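Side-chain contacts in glycosyl hydrolase, family 38 (PDB 5KBP), which probably hydrolyses alpha-mannosidic linkages in carbohydrates, as a bacterial member of glycoside hydrolase family 38: residues A[883-886]-A[892-895]; A[844-849]-A[870-875]; A[621-626]-A[631-636]; A[20-25]-A[761-766]. One frame throughout, in Å; residues are numbered along the deposited sequence.

Interaction 1: residues A[883-886]-A[892-895]; sequences VDAP and IRTW
In the C-terminal beta-sandwich domain, R893 on strand 892-897 grips the loop 883-886, which leads toward that strand, by two successive backbone carbonyls. Its NH1 donates to A885 O at 2.6 Å in a nearly straight bond (165°), with the oxygen lying at the edge of the guanidinium and in its plane. NH2 reaches P886 O at 2.8 Å, a more bent bond in which the donor stands above the plane of the proline carbonyl. One planar cation thus holds two neighbouring peptide oxygens, which limits the rotation of the guanidinium and ties this part of the loop to the strand.

The arginine leaves the strand with CG anti to the backbone N (chi1 -176°), then bends at chi3 to turn its end onto the carbonyls. CG also packs over one face of the W895 indole, 3.7 Å above the ring plane and offset toward the rim. The edge of that indole faces V883 O, but NE1 stays 4.4 Å from this oxygen and is buried without a hydrogen-bonding partner in the model. E891 forms a salt bridge with R893 NE, so the guanidinium is held by a carboxylate as well as by the two carbonyls. The arrangement is that of an arginine on an inner strand of a five-stranded antiparallel sheet, bonded to two successive loop carbonyls within a beta-sandwich.

Interaction 2: residues A[844-849]-A[870-875]; sequences VVRGFN and TNVLEE
With chi1 of V844 at 175°, CG1 lies anti to the backbone N and CG2 beside it, and both methyls meet E874 CG, which stands beside its own backbone N (chi1 -66°). The contact joins strand 843-849 of the C-terminal beta-sandwich domain to a type I beta turn, N871 to E874, that follows strand 864-870. The two side chains cross at about a right angle: V844 CG2 comes within 3.7 Å of E874 CG, and the extended glutamate lays its carboxylate alongside the same methyl, with E874 CD 3.9 Å from V844 CG2.

Two residues along the strand, R846 also points toward the turn. Its chain bends at chi3, placing the guanidinium so that V872 CB lies over one face, 4.2 Å from R846 NH2. The charged end has stronger partners than this apolar cover: R846 NH1 makes a salt bridge with E101, while the carboxylate of E874 pairs with K835 through OE1. Both V872 and R846 also touch V104 of helix 100-117, so the turn is packed between the sheet and that helix.

Within the turn, E874 N donates to N871 O, and E875 N donates to N871 OD1 at 2.9 Å, so the asparagine side chain braces the turn it begins. The gap between arginine and glutamate is bridged by a water at the edge of the guanidinium and in its plane: it accepts from R846 NH2 at 2.7 Å and donates to V872 O at 2.8 Å and to E874 OE1 at 2.9 Å.

Interaction 3: residues A[621-626]-A[631-636]; sequences EEEQKA and RERLAQ
The backbone of 631-636 runs irregularly past the last turn of helix 619-625, with E623 and R633 closest at 6.6 Å between their CA atoms. The contact lies in the C-terminal domain of the family 38 hydrolases, in the connection from helix 619-625 to strand 641-653. E623 points from the helix toward this loop, and its carboxylate accepts from two successive peptide N-H groups. E623 OE1 receives L634 N at 2.7 Å on its syn lone pair, in a nearly straight bond (165°). The second oxygen, OE2, takes A635 N at 3.2 Å, again from the syn side but 31° out of the carboxylate plane. Two donors spread over both oxygens hold the carboxylate against rotation, and a salt bridge from R628 to OE1 adds a positive charge that would probably favour the ionised form.

The chain of E623 is extended beyond CG (chi2 -175°), which gives it the length to cross to the loop. R633 runs past it in the opposite direction, so the carboxylate lies against the aliphatic part of the arginine, not its charged end: R633 CB lies 3.3 Å from E623 OE2, while R633 NE remains 5.0 Å from that oxygen. The guanidinium instead pairs through NH2 with E756, with NH1 bound to I568 O. E622 makes a weak hydrogen bond to Y440 of the second subunit, and K625 packs on the same tyrosine. Where R633 passes Q624 the two side chains cross at about a right angle, and Q624 CG sits over one face of the guanidinium, 4.1 Å from R633 NH2.

Interaction 4: residues A[20-25]-A[761-766]; sequences EWYLPY and GYFATP
Y22 meets F763 with its CB rather than its ring: the methylene sits over one face of the phenylalanine, 3.9 Å from the ring centroid and 22° off the ring normal, in a CH-pi contact. The closest atoms are Y22 CB and F763 CE2, at 3.7 Å, and CZ lies almost as near, so the methylene is offset toward the far rim of the ring. The two rings themselves are oblique, their centroids 5.8 Å apart and their planes at 40°. This follows from chi1 of Y22 (53°), which sets CG between the backbone N and the carbonyl carbon; CB faces F763 while the phenol is directed away from it. F763 leaves its backbone toward the tyrosine.

The contact joins parts of the chain more than 700 residues apart. Segment 20-25 belongs to the N-terminal family 38 domain, in the loop between strand 7-13 and helix 25-45, whose N-cap is P24. Segment 761-766 lies in the loop between strands 745-753 and 772-783, in the beta-rich C-terminal half. The two loops therefore meet across the interface between these regions.

W760 completes an aromatic cluster, meeting the rings of Y22, F763 and W21 edge-to-face. H28 of helix 25-45 likewise meets the Y22 ring edge-to-face, and L476 of the second subunit packs on the tyrosine, which brings the dimer partner to the same cluster. On the side of W21, Y22 CD1 lies over one face of the indole, 3.2 Å above its plane and offset toward the rim.

Interactions 1 and 2 share the antiparallel sheet of the C-terminal beta-sandwich domain, where strands 892-897 and 843-849 are neighbours: W895 N and V845 O lie 2.6 Å apart, a probable hydrogen bond. Interaction 1 is only partly buried; interaction 2 is buried against helix 100-117. Interactions 3 and 4 are also buried, on the opposite side of the chain's centre, and both adjoin the second subunit. They meet where Q624 and K625 pack on Y762. The chemistry differs accordingly: charged side chains bind loop backbone in interactions 1 and 3, apolar packing and a water link combine in interaction 2, and a methylene-to-ring CH-pi contact joins distant regions in interaction 4.

Interaction 1: residues A[883-886]-A[892-895]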
loop_
_atom_site.group_PDB
_atom_site.type_symbol
_atom_site.label_atom_id
_atom_site.label_comp_id
_atom_site.label_asym_id
_atom_site.label_seq_id
_atom_site.Cartn_x
_atom_site.Cartn_y
_atom_site.Cartn_z
ATOM N N VAL A 883 -9.571 -38.349 -22.997
ATOM C CA VAL A 883 -9.098 -38.159 -21.631
ATOM C C VAL A 883 -8.094 -39.228 -21.225
ATOM O O VAL A 883 -7.276 -38.995 -20.327
ATOM C CB VAL A 883 -10.284 -38.130 -20.649
ATOM C CG1 VAL A 883 -11.199 -36.951 -20.954
ATOM C CG2 VAL A 883 -11.054 -39.442 -20.704
ATOM N N ASP A 884 -8.129 -40.396 -21.863
ATOM C CA ASP A 884 -7.181 -41.466 -21.588
ATOM C C ASP A 884 -6.004 -41.478 -22.553
ATOM O O ASP A 884 -5.177 -42.392 -22.488
ATOM C CB ASP A 884 -7.890 -42.826 -21.615
ATOM C CG ASP A 884 -8.738 -43.024 -22.860
ATOM O OD1 ASP A 884 -8.478 -42.355 -23.882
ATOM O OD2 ASP A 884 -9.666 -43.857 -22.815
ATOM N N ALA A 885 -5.914 -40.496 -23.447
ATOM C CA ALA A 885 -4.790 -40.428 -24.363
ATOM C C ALA A 885 -3.499 -40.161 -23.592
ATOM O O ALA A 885 -3.509 -39.474 -22.566
ATOM C CB ALA A 885 -5.009 -39.336 -25.405
ATOM N N PRO A 886 -2.374 -40.702 -24.059
ATOM C CA PRO A 886 -1.108 -40.481 -23.354
ATOM C C PRO A 886 -0.710 -39.012 -23.366
ATOM O O PRO A 886 -1.016 -38.267 -24.299
ATOM C CB PRO A 886 -0.108 -41.340 -24.137
ATOM C CG PRO A 886 -0.733 -41.512 -25.489
ATOM C CD PRO A 886 -2.207 -41.570 -25.237
ATOM N N ILE A 892 0.896 -29.355 -21.849
ATOM C CA ILE A 892 0.181 -28.758 -20.728
ATOM C C ILE A 892 -1.267 -29.214 -20.853
ATOM O O ILE A 892 -2.031 -28.685 -21.666
ATOM C CB ILE A 892 0.296 -27.233 -20.722
ATOM C CG1 ILE A 892 1.761 -26.804 -20.823
ATOM C CG2 ILE A 892 -0.336 -26.665 -19.462
ATOM C CD1 ILE A 892 1.934 -25.323 -21.082
ATOM N N ARG A 893 -1.652 -30.204 -20.055
ATOM C CA ARG A 893 -2.981 -30.792 -20.136
ATOM C C ARG A 893 -3.871 -30.246 -19.028
ATOM O O ARG A 893 -3.444 -30.115 -17.877
ATOM C CB ARG A 893 -2.907 -32.317 -20.048
ATOM C CG ARG A 893 -4.247 -33.012 -20.224
ATOM C CD ARG A 893 -4.072 -34.494 -20.499
ATOM N NE ARG A 893 -3.447 -34.745 -21.794
ATOM C CZ ARG A 893 -3.214 -35.956 -22.287
ATOM N NH1 ARG A 893 -3.552 -37.034 -21.591
ATOM N NH2 ARG A 893 -2.641 -36.093 -23.475
ATOM N N THR A 894 -5.114 -29.929 -19.387
ATOM C CA THR A 894 -6.104 -29.415 -18.451
ATOM C C THR A 894 -7.355 -30.278 -18.523
ATOM O O THR A 894 -7.887 -30.515 -19.612
ATOM C CB THR A 894 -6.453 -27.954 -18.755
ATOM O OG1 THR A 894 -5.255 -27.169 -18.780
ATOM C CG2 THR A 894 -7.392 -27.398 -17.696
ATOM N N TRP A 895 -7.821 -30.742 -17.368
ATOM C CA TRP A 895 -9.005 -31.581 -17.273
ATOM C C TRP A 895 -10.220 -30.761 -16.851
ATOM O O TRP A 895 -10.104 -29.655 -16.316
ATOM C CB TRP A 895 -8.787 -32.722 -16.276
ATOM C CG TRP A 895 -7.796 -33.760 -16.710
ATOM C CD1 TRP A 895 -8.072 -34.968 -17.279
ATOM C CD2 TRP A 895 -6.370 -33.688 -16.593
ATOM N NE1 TRP A 895 -6.908 -35.651 -17.531
ATOM C CE2 TRP A 895 -5.847 -34.886 -17.120
ATOM C CE3 TRP A 895 -5.484 -32.726 -16.099
ATOM C CZ2 TRP A 895 -4.480 -35.149 -17.162
ATOM C CZ3 TRP A 895 -4.127 -32.988 -16.146
ATOM C CH2 TRP A 895 -3.638 -34.189 -16.675
#

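Interaction 2: residues A[844-849]-A[870-875]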
loop_
_atom_site.group_PDB
_atom_site.type_symbol
_atom_site.label_atom_id
_atom_site.label_comp_id
_atom_site.label_asym_id
_atom_site.label_seq_id
_atom_site.Cartn_x
_atom_site.Cartn_y
_atom_site.Cartn_z
ATOM N N VAL A 844 -11.612 -27.958 -12.389
ATOM C CA VAL A 844 -10.532 -27.770 -13.352
ATOM C C VAL A 844 -9.230 -28.233 -12.715
ATOM O O VAL A 844 -8.871 -27.785 -11.619
ATOM C CB VAL A 844 -10.431 -26.306 -13.812
ATOM C CG1 VAL A 844 -9.228 -26.118 -14.720
ATOM C CG2 VAL A 844 -11.709 -25.883 -14.521
ATOM N N VAL A 845 -8.529 -29.134 -13.401
ATOM C CA VAL A 845 -7.236 -29.640 -12.961
ATOM C C VAL A 845 -6.255 -29.505 -14.116
ATOM O O VAL A 845 -6.586 -29.828 -15.261
ATOM C CB VAL A 845 -7.324 -31.108 -12.494
ATOM C CG1 VAL A 845 -5.970 -31.596 -12.003
ATOM C CG2 VAL A 845 -8.379 -31.261 -11.409
ATOM N N ARG A 846 -5.050 -29.026 -13.819
ATOM C CA ARG A 846 -4.032 -28.830 -14.841
ATOM C C ARG A 846 -2.700 -29.401 -14.382
ATOM O O ARG A 846 -2.275 -29.186 -13.242
ATOM C CB ARG A 846 -3.868 -27.346 -15.191
ATOM C CG ARG A 846 -2.731 -27.064 -16.165
ATOM C CD ARG A 846 -2.915 -25.740 -16.895
ATOM N NE ARG A 846 -3.295 -24.656 -15.994
ATOM C CZ ARG A 846 -4.516 -24.134 -15.932
ATOM N NH1 ARG A 846 -4.777 -23.152 -15.081
ATOM N NH2 ARG A 846 -5.478 -24.590 -16.723
ATOM N N GLY A 847 -2.049 -30.135 -15.286
ATOM C CA GLY A 847 -0.697 -30.608 -15.079
ATOM C C GLY A 847 0.085 -30.525 -16.375
ATOM O O GLY A 847 -0.448 -30.134 -17.414
ATOM N N PHE A 848 1.360 -30.901 -16.302
ATOM C CA PHE A 848 2.192 -30.876 -17.496
ATOM C C PHE A 848 3.245 -31.969 -17.420
ATOM O O PHE A 848 3.678 -32.366 -16.336
ATOM C CB PHE A 848 2.854 -29.507 -17.700
ATOM C CG PHE A 848 3.909 -29.176 -16.682
ATOM C CD1 PHE A 848 3.559 -28.792 -15.398
ATOM C CD2 PHE A 848 5.252 -29.225 -17.018
ATOM C CE1 PHE A 848 4.529 -28.479 -14.463
ATOM C CE2 PHE A 848 6.226 -28.910 -16.090
ATOM C CZ PHE A 848 5.864 -28.537 -14.811
ATOM N N ASN A 849 3.652 -32.450 -18.592
ATOM C CA ASN A 849 4.687 -33.469 -18.688
ATOM C C ASN A 849 6.053 -32.849 -18.421
ATOM O O ASN A 849 6.379 -31.784 -18.957
ATOM C CB ASN A 849 4.663 -34.119 -20.072
ATOM C CG ASN A 849 5.474 -35.402 -20.136
ATOM O OD1 ASN A 849 6.325 -35.664 -19.284
ATOM N ND2 ASN A 849 5.217 -36.206 -21.159
ATOM N N THR A 870 -9.340 -29.790 -21.898
ATOM C CA THR A 870 -9.595 -28.408 -22.274
ATOM C C THR A 870 -8.282 -27.663 -22.473
ATOM O O THR A 870 -7.193 -28.175 -22.197
ATOM C CB THR A 870 -10.439 -27.688 -21.212
ATOM O OG1 THR A 870 -9.673 -27.537 -20.011
ATOM C CG2 THR A 870 -11.707 -28.472 -20.910
ATOM N N ASN A 871 -8.404 -26.435 -22.965
ATOM C CA ASN A 871 -7.279 -25.515 -23.035
ATOM C C ASN A 871 -7.106 -24.860 -21.665
ATOM O O ASN A 871 -7.755 -25.237 -20.686
ATOM C CB ASN A 871 -7.498 -24.504 -24.158
ATOM C CG ASN A 871 -8.836 -23.784 -24.057
ATOM O OD1 ASN A 871 -9.378 -23.592 -22.969
ATOM N ND2 ASN A 871 -9.373 -23.382 -25.202
ATOM N N VAL A 872 -6.226 -23.859 -21.572
ATOM C CA VAL A 872 -6.065 -23.151 -20.302
ATOM C C VAL A 872 -7.168 -22.136 -20.059
ATOM O O VAL A 872 -7.284 -21.618 -18.941
ATOM C CB VAL A 872 -4.695 -22.452 -20.217
ATOM C CG1 VAL A 872 -3.574 -23.473 -20.344
ATOM C CG2 VAL A 872 -4.578 -21.367 -21.275
ATOM N N LEU A 873 -7.982 -21.837 -21.069
ATOM C CA LEU A 873 -9.192 -21.049 -20.877
ATOM C C LEU A 873 -10.372 -21.901 -20.424
ATOM O O LEU A 873 -11.498 -21.395 -20.376
ATOM C CB LEU A 873 -9.551 -20.305 -22.165
ATOM C CG LEU A 873 -8.501 -19.327 -22.701
ATOM C CD1 LEU A 873 -9.034 -18.578 -23.914
ATOM C CD2 LEU A 873 -8.047 -18.357 -21.617
ATOM N N GLU A 874 -10.127 -23.179 -20.118
ATOM C CA GLU A 874 -11.121 -24.089 -19.549
ATOM C C GLU A 874 -12.257 -24.400 -20.520
ATOM O O GLU A 874 -13.368 -24.730 -20.099
ATOM C CB GLU A 874 -11.677 -23.545 -18.228
ATOM C CG GLU A 874 -10.642 -23.476 -17.119
ATOM C CD GLU A 874 -10.965 -22.420 -16.082
ATOM O OE1 GLU A 874 -10.022 -21.899 -15.454
ATOM O OE2 GLU A 874 -12.158 -22.104 -15.903
ATOM N N GLU A 875 -11.990 -24.312 -21.822
ATOM C CA GLU A 875 -12.968 -24.676 -22.833
ATOM C C GLU A 875 -12.496 -25.902 -23.611
ATOM O O GLU A 875 -11.291 -26.093 -23.799
ATOM C CB GLU A 875 -13.222 -23.520 -23.809
ATOM C CG GLU A 875 -13.860 -22.304 -23.160
ATOM C CD GLU A 875 -15.152 -22.637 -22.433
ATOM O OE1 GLU A 875 -15.910 -23.507 -22.913
ATOM O OE2 GLU A 875 -15.410 -22.024 -21.376
HETATM O O HOH W 1 -7.320 -22.674 -16.324
#

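Interaction 3: residues A[621-626]-A[631-636]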
loop_
_atom_site.group_PDB
_atom_site.type_symbol
_atom_site.label_atom_id
_atom_site.label_comp_id
_atom_site.label_asym_id
_atom_site.label_seq_id
_atom_site.Cartn_x
_atom_site.Cartn_y
_atom_site.Cartn_z
ATOM N N GLU A 621 29.003 6.812 -5.980
ATOM C CA GLU A 621 27.920 7.788 -6.066
ATOM C C GLU A 621 28.126 8.747 -7.233
ATOM O O GLU A 621 27.175 9.071 -7.955
ATOM C CB GLU A 621 27.800 8.561 -4.752
ATOM C CG GLU A 621 26.775 9.682 -4.798
ATOM C CD GLU A 621 26.633 10.403 -3.474
ATOM O OE1 GLU A 621 26.448 9.726 -2.440
ATOM O OE2 GLU A 621 26.711 11.650 -3.466
ATOM N N GLU A 622 29.362 9.210 -7.436
ATOM C CA GLU A 622 29.640 10.089 -8.567
ATOM C C GLU A 622 29.440 9.368 -9.893
ATOM O O GLU A 622 28.943 9.957 -10.860
ATOM C CB GLU A 622 31.063 10.641 -8.467
ATOM C CG GLU A 622 31.228 11.720 -7.417
ATOM C CD GLU A 622 30.454 12.979 -7.753
ATOM O OE1 GLU A 622 30.714 13.575 -8.821
ATOM O OE2 GLU A 622 29.580 13.369 -6.953
ATOM N N GLU A 623 29.821 8.090 -9.960
ATOM C CA GLU A 623 29.642 7.337 -11.197
ATOM C C GLU A 623 28.174 7.037 -11.467
ATOM O O GLU A 623 27.789 6.833 -12.624
ATOM C CB GLU A 623 30.455 6.044 -11.147
ATOM C CG GLU A 623 31.955 6.272 -11.005
ATOM C CD GLU A 623 32.757 4.990 -11.076
ATOM O OE1 GLU A 623 33.712 4.934 -11.879
ATOM O OE2 GLU A 623 32.437 4.041 -10.331
ATOM N N GLN A 624 27.344 7.010 -10.422
ATOM C CA GLN A 624 25.907 6.850 -10.609
ATOM C C GLN A 624 25.249 8.162 -11.021
ATOM O O GLN A 624 24.400 8.176 -11.919
ATOM C CB GLN A 624 25.265 6.320 -9.326
ATOM C CG GLN A 624 25.709 4.923 -8.933
ATOM C CD GLN A 624 25.247 4.544 -7.542
ATOM O OE1 GLN A 624 25.024 5.410 -6.694
ATOM N NE2 GLN A 624 25.098 3.249 -7.299
ATOM N N LYS A 625 25.624 9.269 -10.375
ATOM C CA LYS A 625 25.013 10.556 -10.691
ATOM C C LYS A 625 25.345 10.997 -12.112
ATOM O O LYS A 625 24.500 11.576 -12.804
ATOM C CB LYS A 625 25.465 11.615 -9.684
ATOM C CG LYS A 625 24.904 11.428 -8.284
ATOM C CD LYS A 625 25.330 12.564 -7.368
ATOM C CE LYS A 625 24.664 12.459 -6.006
ATOM N NZ LYS A 625 25.067 13.580 -5.110
ATOM N N ALA A 626 26.569 10.733 -12.563
ATOM C CA ALA A 626 26.980 11.089 -13.914
ATOM C C ALA A 626 26.471 10.114 -14.966
ATOM O O ALA A 626 26.729 10.328 -16.156
ATOM C CB ALA A 626 28.506 11.181 -13.993
ATOM N N ARG A 631 30.240 -0.763 -16.962
ATOM C CA ARG A 631 31.484 -1.452 -17.287
ATOM C C ARG A 631 32.705 -0.552 -17.153
ATOM O O ARG A 631 33.816 -1.062 -16.970
ATOM C CB ARG A 631 31.419 -2.027 -18.702
ATOM C CG ARG A 631 30.760 -3.394 -18.786
ATOM C CD ARG A 631 30.979 -4.027 -20.151
ATOM N NE ARG A 631 30.213 -3.360 -21.199
ATOM C CZ ARG A 631 30.383 -3.574 -22.500
ATOM N NH1 ARG A 631 31.302 -4.433 -22.919
ATOM N NH2 ARG A 631 29.638 -2.923 -23.384
ATOM N N GLU A 632 32.530 0.768 -17.234
ATOM C CA GLU A 632 33.630 1.716 -17.121
ATOM C C GLU A 632 33.786 2.266 -15.707
ATOM O O GLU A 632 34.466 3.279 -15.515
ATOM C CB GLU A 632 33.435 2.868 -18.110
ATOM C CG GLU A 632 33.281 2.430 -19.557
ATOM C CD GLU A 632 34.581 1.936 -20.159
ATOM O OE1 GLU A 632 35.647 2.481 -19.805
ATOM O OE2 GLU A 632 34.538 1.002 -20.987
ATOM N N ARG A 633 33.177 1.619 -14.716
ATOM C CA ARG A 633 33.162 2.136 -13.354
ATOM C C ARG A 633 34.406 1.685 -12.598
ATOM O O ARG A 633 34.751 0.499 -12.600
ATOM C CB ARG A 633 31.892 1.695 -12.626
ATOM C CG ARG A 633 30.652 2.406 -13.142
ATOM C CD ARG A 633 29.400 2.071 -12.356
ATOM N NE ARG A 633 28.285 2.907 -12.790
ATOM C CZ ARG A 633 27.034 2.776 -12.364
ATOM N NH1 ARG A 633 26.721 1.832 -11.488
ATOM N NH2 ARG A 633 26.092 3.590 -12.820
ATOM N N LEU A 634 35.074 2.644 -11.955
ATOM C CA LEU A 634 36.320 2.401 -11.244
ATOM C C LEU A 634 36.124 2.165 -9.753
ATOM O O LEU A 634 37.104 1.881 -9.055
ATOM C CB LEU A 634 37.277 3.583 -11.442
ATOM C CG LEU A 634 37.506 4.049 -12.879
ATOM C CD1 LEU A 634 38.284 5.357 -12.898
ATOM C CD2 LEU A 634 38.227 2.971 -13.678
ATOM N N ALA A 635 34.896 2.279 -9.253
ATOM C CA ALA A 635 34.655 2.130 -7.825
ATOM C C ALA A 635 35.013 0.725 -7.360
ATOM O O ALA A 635 34.820 -0.258 -8.081
ATOM C CB ALA A 635 33.193 2.433 -7.501
ATOM N N GLN A 636 35.546 0.637 -6.146
ATOM C CA GLN A 636 35.879 -0.628 -5.516
ATOM C C GLN A 636 35.157 -0.737 -4.180
ATOM O O GLN A 636 34.535 0.215 -3.702
ATOM C CB GLN A 636 37.395 -0.763 -5.319
ATOM C CG GLN A 636 38.200 -0.551 -6.587
ATOM C CD GLN A 636 37.846 -1.545 -7.678
ATOM O OE1 GLN A 636 37.500 -2.692 -7.400
ATOM N NE2 GLN A 636 37.932 -1.106 -8.929
#

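Interaction 4: residues A[20-25]-A[761-766]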
loop_
_atom_site.group_PDB
_atom_site.type_symbol
_atom_site.label_atom_id
_atom_site.label_comp_id
_atom_site.label_asym_id
_atom_site.label_seq_id
_atom_site.Cartn_x
_atom_site.Cartn_y
_atom_site.Cartn_z
ATOM N N GLU A 20 4.117 1.219 -13.647
ATOM C CA GLU A 20 4.898 1.921 -12.637
ATOM C C GLU A 20 6.369 1.633 -12.886
ATOM O O GLU A 20 6.746 0.478 -13.103
ATOM C CB GLU A 20 4.489 1.492 -11.223
ATOM C CG GLU A 20 4.230 0.002 -11.080
ATOM C CD GLU A 20 3.580 -0.351 -9.756
ATOM O OE1 GLU A 20 3.519 -1.554 -9.422
ATOM O OE2 GLU A 20 3.132 0.574 -9.048
ATOM N N TRP A 21 7.191 2.683 -12.862
ATOM C CA TRP A 21 8.609 2.536 -13.168
ATOM C C TRP A 21 9.449 3.578 -12.439
ATOM O O TRP A 21 9.672 3.464 -11.229
ATOM C CB TRP A 21 8.836 2.631 -14.680
ATOM C CG TRP A 21 10.205 2.199 -15.116
ATOM C CD1 TRP A 21 11.136 1.542 -14.366
ATOM C CD2 TRP A 21 10.797 2.399 -16.405
ATOM N NE1 TRP A 21 12.271 1.319 -15.108
ATOM C CE2 TRP A 21 12.087 1.835 -16.364
ATOM C CE3 TRP A 21 10.360 2.998 -17.590
ATOM C CZ2 TRP A 21 12.945 1.855 -17.462
ATOM C CZ3 TRP A 21 11.213 3.016 -18.678
ATOM C CH2 TRP A 21 12.490 2.448 -18.606
ATOM N N TYR A 22 9.928 4.592 -13.164
ATOM C CA TYR A 22 10.821 5.589 -12.583
ATOM C C TYR A 22 10.085 6.669 -11.803
ATOM O O TYR A 22 10.732 7.454 -11.102
ATOM C CB TYR A 22 11.681 6.236 -13.675
ATOM C CG TYR A 22 10.905 6.801 -14.845
ATOM C CD1 TYR A 22 10.580 6.006 -15.937
ATOM C CD2 TYR A 22 10.514 8.134 -14.868
ATOM C CE1 TYR A 22 9.878 6.518 -17.012
ATOM C CE2 TYR A 22 9.809 8.655 -15.942
ATOM C CZ TYR A 22 9.495 7.841 -17.010
ATOM O OH TYR A 22 8.797 8.348 -18.081
ATOM N N LEU A 23 8.766 6.733 -11.909
ATOM C CA LEU A 23 7.943 7.621 -11.111
ATOM C C LEU A 23 7.096 6.814 -10.136
ATOM O O LEU A 23 6.889 5.611 -10.329
ATOM C CB LEU A 23 7.025 8.464 -12.008
ATOM C CG LEU A 23 7.666 9.571 -12.845
ATOM C CD1 LEU A 23 6.631 10.211 -13.758
ATOM C CD2 LEU A 23 8.299 10.609 -11.934
ATOM N N PRO A 24 6.606 7.434 -9.061
ATOM C CA PRO A 24 5.588 6.767 -8.243
ATOM C C PRO A 24 4.380 6.413 -9.097
ATOM O O PRO A 24 4.126 7.032 -10.134
ATOM C CB PRO A 24 5.244 7.814 -7.178
ATOM C CG PRO A 24 6.467 8.665 -7.084
ATOM C CD PRO A 24 7.021 8.724 -8.482
ATOM N N TYR A 25 3.637 5.396 -8.651
ATOM C CA TYR A 25 2.574 4.822 -9.474
ATOM C C TYR A 25 1.583 5.880 -9.944
ATOM O O TYR A 25 1.233 5.938 -11.128
ATOM C CB TYR A 25 1.838 3.724 -8.708
ATOM C CG TYR A 25 0.506 3.386 -9.340
ATOM C CD1 TYR A 25 0.447 2.697 -10.542
ATOM C CD2 TYR A 25 -0.690 3.776 -8.747
ATOM C CE1 TYR A 25 -0.764 2.395 -11.135
ATOM C CE2 TYR A 25 -1.909 3.477 -9.334
ATOM C CZ TYR A 25 -1.940 2.786 -10.529
ATOM O OH TYR A 25 -3.146 2.482 -11.120
ATOM N N GLY A 761 18.784 6.739 -17.002
ATOM C CA GLY A 761 19.119 7.899 -16.203
ATOM C C GLY A 761 19.623 7.502 -14.836
ATOM O O GLY A 761 19.915 6.334 -14.573
ATOM N N TYR A 762 19.728 8.503 -13.964
ATOM C CA TYR A 762 20.120 8.296 -12.577
ATOM C C TYR A 762 18.882 8.385 -11.695
ATOM O O TYR A 762 18.259 9.448 -11.593
ATOM C CB TYR A 762 21.165 9.318 -12.131
ATOM C CG TYR A 762 21.401 9.312 -10.637
ATOM C CD1 TYR A 762 21.898 8.184 -9.999
ATOM C CD2 TYR A 762 21.126 10.434 -9.865
ATOM C CE1 TYR A 762 22.114 8.170 -8.632
ATOM C CE2 TYR A 762 21.339 10.429 -8.497
ATOM C CZ TYR A 762 21.833 9.296 -7.886
ATOM O OH TYR A 762 22.047 9.286 -6.526
ATOM N N PHE A 763 18.532 7.269 -11.060
ATOM C CA PHE A 763 17.420 7.205 -10.114
ATOM C C PHE A 763 17.922 6.470 -8.877
ATOM O O PHE A 763 18.041 5.241 -8.886
ATOM C CB PHE A 763 16.207 6.508 -10.724
ATOM C CG PHE A 763 15.736 7.118 -12.012
ATOM C CD1 PHE A 763 16.243 6.681 -13.226
ATOM C CD2 PHE A 763 14.784 8.124 -12.012
ATOM C CE1 PHE A 763 15.810 7.238 -14.414
ATOM C CE2 PHE A 763 14.349 8.684 -13.197
ATOM C CZ PHE A 763 14.863 8.241 -14.398
ATOM N N ALA A 764 18.225 7.222 -7.823
ATOM C CA ALA A 764 18.700 6.622 -6.585
ATOM C C ALA A 764 17.604 5.769 -5.959
ATOM O O ALA A 764 16.465 6.218 -5.799
ATOM C CB ALA A 764 19.154 7.706 -5.609
ATOM N N THR A 765 17.951 4.529 -5.617
ATOM C CA THR A 765 17.031 3.579 -4.993
ATOM C C THR A 765 17.723 2.981 -3.775
ATOM O O THR A 765 18.225 1.849 -3.821
ATOM C CB THR A 765 16.596 2.493 -5.979
ATOM O OG1 THR A 765 17.753 1.891 -6.577
ATOM C CG2 THR A 765 15.718 3.086 -7.073
ATOM N N PRO A 766 17.779 3.722 -2.664
ATOM C CA PRO A 766 18.467 3.197 -1.474
ATOM C C PRO A 766 17.794 1.978 -0.868
ATOM O O PRO A 766 18.481 1.144 -0.267
ATOM C CB PRO A 766 18.455 4.389 -0.506
ATOM C CG PRO A 766 17.325 5.250 -0.976
ATOM C CD PRO A 766 17.313 5.105 -2.467
#